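PDB 1VK8: hypothetical protein TM0486 from Thermotoga maritima, which binds thiamin and is thought to take part in the response of the cell to oxidative conditions. Local coordinates for residues E63-M66 / D67-E71. Numbering follows the deposited sequence.
Sequences EEIM and DRVKE
Met66 and Asp67 meet where two turns of the amphipathic helix 62-76 join, with Met66 CB 3.2 Å from Asp67 N. The helix lies across one face of the antiparallel sheet in this ferredoxin-like fold of the thiamine-binding family. Four i to i+4 backbone bonds join the turns. Asp67 N donates to Glu63 O at 3.0 Å, and Lys70 N makes the last of the four, to Met66 O. The Asp67 carboxylate carbon CG rests 3.4 Å from Glu63 O, because chi1 of -73° sets CG beside its own backbone N. Lys70 NZ gives Asp67 OD1 a weak hydrogen bond of 3.2 Å, part of a salt bridge within the chain. The stronger partner of each lies across an interface: Asp67 OD1 meets Lys70 of the second subunit, and Lys70 NZ meets Asp67 of that subunit.

The Met66 side chain leaves the helix on its buried side. It is a selenomethionine and packs on Val18, Leu87 and Ile89 of the sheet. Ile65 and Val69 line the same side one turn apart. Ile65 CG2 and Val69 CG2 are 4.2 Å from each other.

Glu64 and Arg68 are paired through water rather than directly. Glu64 OE2 lies 4.5 Å from Arg68 NE. The water donates to Glu64 OE2 at 2.6 Å and accepts from Arg68 NE at 2.7 Å, at the edge of the guanidinium and in its plane.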
ATOM      1  N   GLU C  63       6.652   7.052  17.604  1.00  7.48           N
ATOM      2  CA  GLU C  63       5.989   6.229  18.605  1.00  6.79           C
ATOM      3  C   GLU C  63       4.674   6.852  19.051  1.00  7.31           C
ATOM      4  O   GLU C  63       3.719   6.153  19.309  1.00  8.91           O
ATOM      5  CB  GLU C  63       6.922   5.960  19.787  1.00  9.62           C
ATOM      6  CG  GLU C  63       8.125   5.154  19.321  1.00 11.79           C
ATOM      7  CD  GLU C  63       8.949   4.506  20.418  1.00 22.92           C
ATOM      8  OE1 GLU C  63       8.608   4.653  21.607  1.00 28.23           O
ATOM      9  OE2 GLU C  63       9.949   3.828  20.072  1.00 21.92           O
ATOM     10  N   GLU C  64       4.620   8.172  19.118  1.00  8.18           N
ATOM     11  CA  GLU C  64       3.370   8.852  19.405  1.00  8.53           C
ATOM     12  C   GLU C  64       2.318   8.570  18.337  1.00  6.77           C
ATOM     13  O   GLU C  64       1.176   8.284  18.663  1.00  9.11           O
ATOM     14  CB  GLU C  64       3.596  10.352  19.497  1.00 10.00           C
ATOM     15  CG  GLU C  64       2.382  11.096  20.047  1.00 20.52           C
ATOM     16  CD  GLU C  64       2.591  12.600  20.170  1.00 28.26           C
ATOM     17  OE1 GLU C  64       3.757  13.086  20.143  1.00 28.84           O
ATOM     18  OE2 GLU C  64       1.561  13.293  20.295  1.00 31.42           O
ATOM     19  N   ILE C  65       2.694   8.640  17.066  1.00  8.77           N
ATOM     20  CA  ILE C  65       1.762   8.329  15.963  1.00  6.25           C
ATOM     21  C   ILE C  65       1.279   6.868  16.083  1.00  8.57           C
ATOM     22  O   ILE C  65       0.088   6.589  15.958  1.00  7.46           O
ATOM     23  CB  ILE C  65       2.393   8.621  14.565  1.00  6.19           C
ATOM     24  CG1 ILE C  65       2.633  10.102  14.329  1.00  9.87           C
ATOM     25  CG2 ILE C  65       1.475   8.117  13.437  1.00  6.78           C
ATOM     26  CD1 ILE C  65       3.688  10.357  13.183  1.00 10.21           C
HETATM   27  N   MSE C  66       2.186   5.939  16.366  1.00  8.84           N
HETATM   28  CA  MSE C  66       1.791   4.523  16.510  1.00 11.07           C
HETATM   29  C   MSE C  66       0.751   4.371  17.626  1.00 11.69           C
HETATM   30  O   MSE C  66      -0.235   3.686  17.466  1.00 10.60           O
HETATM   31  CB  MSE C  66       3.005   3.626  16.757  1.00 10.40           C
HETATM   32  CG  MSE C  66       3.972   3.557  15.615  1.00 11.39           C
HETATM   33 SE   MSE C  66       3.087   3.045  13.882  1.00 20.92          SE
HETATM   34  CE  MSE C  66       3.063   4.770  12.998  1.00 22.92           C
ATOM     35  N   ASP C  67       0.943   5.074  18.745  1.00  9.79           N
ATOM     36  CA  ASP C  67      -0.030   5.068  19.827  1.00  8.64           C
ATOM     37  C   ASP C  67      -1.358   5.697  19.430  1.00  8.76           C
ATOM     38  O   ASP C  67      -2.418   5.241  19.855  1.00  8.44           O
ATOM     39  CB  ASP C  67       0.532   5.805  21.054  1.00  9.78           C
ATOM     40  CG  ASP C  67       1.624   5.013  21.786  1.00 13.24           C
ATOM     41  OD1 ASP C  67       1.750   3.780  21.600  1.00 13.99           O
ATOM     42  OD2 ASP C  67       2.419   5.575  22.566  1.00 11.26           O
ATOM     43  N   ARG C  68      -1.314   6.763  18.636  1.00  8.05           N
ATOM     44  CA  ARG C  68      -2.535   7.367  18.126  1.00  9.34           C
ATOM     45  C   ARG C  68      -3.266   6.444  17.171  1.00  9.69           C
ATOM     46  O   ARG C  68      -4.495   6.420  17.140  1.00  7.34           O
ATOM     47  CB  ARG C  68      -2.245   8.709  17.436  1.00  9.87           C
ATOM     48  CG  ARG C  68      -1.746   9.771  18.373  1.00 14.10           C
ATOM     49  CD  ARG C  68      -2.694  10.110  19.444  1.00 20.81           C
ATOM     50  NE  ARG C  68      -2.501  11.488  19.876  1.00 20.48           N
ATOM     51  CZ  ARG C  68      -3.361  12.138  20.636  1.00 24.44           C
ATOM     52  NH1 ARG C  68      -4.452  11.536  21.087  1.00 34.14           N
ATOM     53  NH2 ARG C  68      -3.125  13.388  20.980  1.00 33.17           N
ATOM     54  N   VAL C  69      -2.509   5.673  16.406  1.00  9.10           N
ATOM     55  CA  VAL C  69      -3.103   4.712  15.491  1.00  9.19           C
ATOM     56  C   VAL C  69      -3.845   3.635  16.288  1.00  8.64           C
ATOM     57  O   VAL C  69      -4.912   3.224  15.883  1.00  7.14           O
ATOM     58  CB  VAL C  69      -2.052   4.128  14.516  1.00  9.19           C
ATOM     59  CG1 VAL C  69      -2.602   2.936  13.781  1.00 10.69           C
ATOM     60  CG2 VAL C  69      -1.582   5.209  13.549  1.00  9.74           C
ATOM     61  N   LYS C  70      -3.312   3.205  17.436  1.00  9.05           N
ATOM     62  CA  LYS C  70      -4.044   2.266  18.304  1.00  9.64           C
ATOM     63  C   LYS C  70      -5.419   2.807  18.683  1.00  9.24           C
ATOM     64  O   LYS C  70      -6.423   2.097  18.608  1.00 11.65           O
ATOM     65  CB  LYS C  70      -3.282   1.937  19.592  1.00  7.46           C
ATOM     66  CG  LYS C  70      -1.938   1.282  19.454  1.00  9.75           C
ATOM     67  CD  LYS C  70      -1.374   1.104  20.837  1.00 10.62           C
ATOM     68  CE  LYS C  70       0.089   0.945  20.865  1.00 15.85           C
ATOM     69  NZ  LYS C  70       0.509   0.938  22.284  1.00  8.58           N
ATOM     70  N   GLU C  71      -5.450   4.057  19.120  1.00  7.30           N
ATOM     71  CA  GLU C  71      -6.696   4.740  19.486  1.00  8.78           C
ATOM     72  C   GLU C  71      -7.619   4.912  18.291  1.00  7.44           C
ATOM     73  O   GLU C  71      -8.818   4.746  18.425  1.00  7.36           O
ATOM     74  CB  GLU C  71      -6.389   6.098  20.127  1.00 10.89           C
ATOM     75  CG  GLU C  71      -5.704   5.975  21.484  1.00 17.75           C
ATOM     76  CD  GLU C  71      -5.014   7.257  21.941  1.00 25.36           C
ATOM     77  OE1 GLU C  71      -5.098   8.281  21.242  1.00 30.14           O
ATOM     78  OE2 GLU C  71      -4.381   7.232  23.018  1.00 36.05           O
TER
HETATM   79  O   HOH W   1      -0.833  13.488  19.346  1.00 28.11           O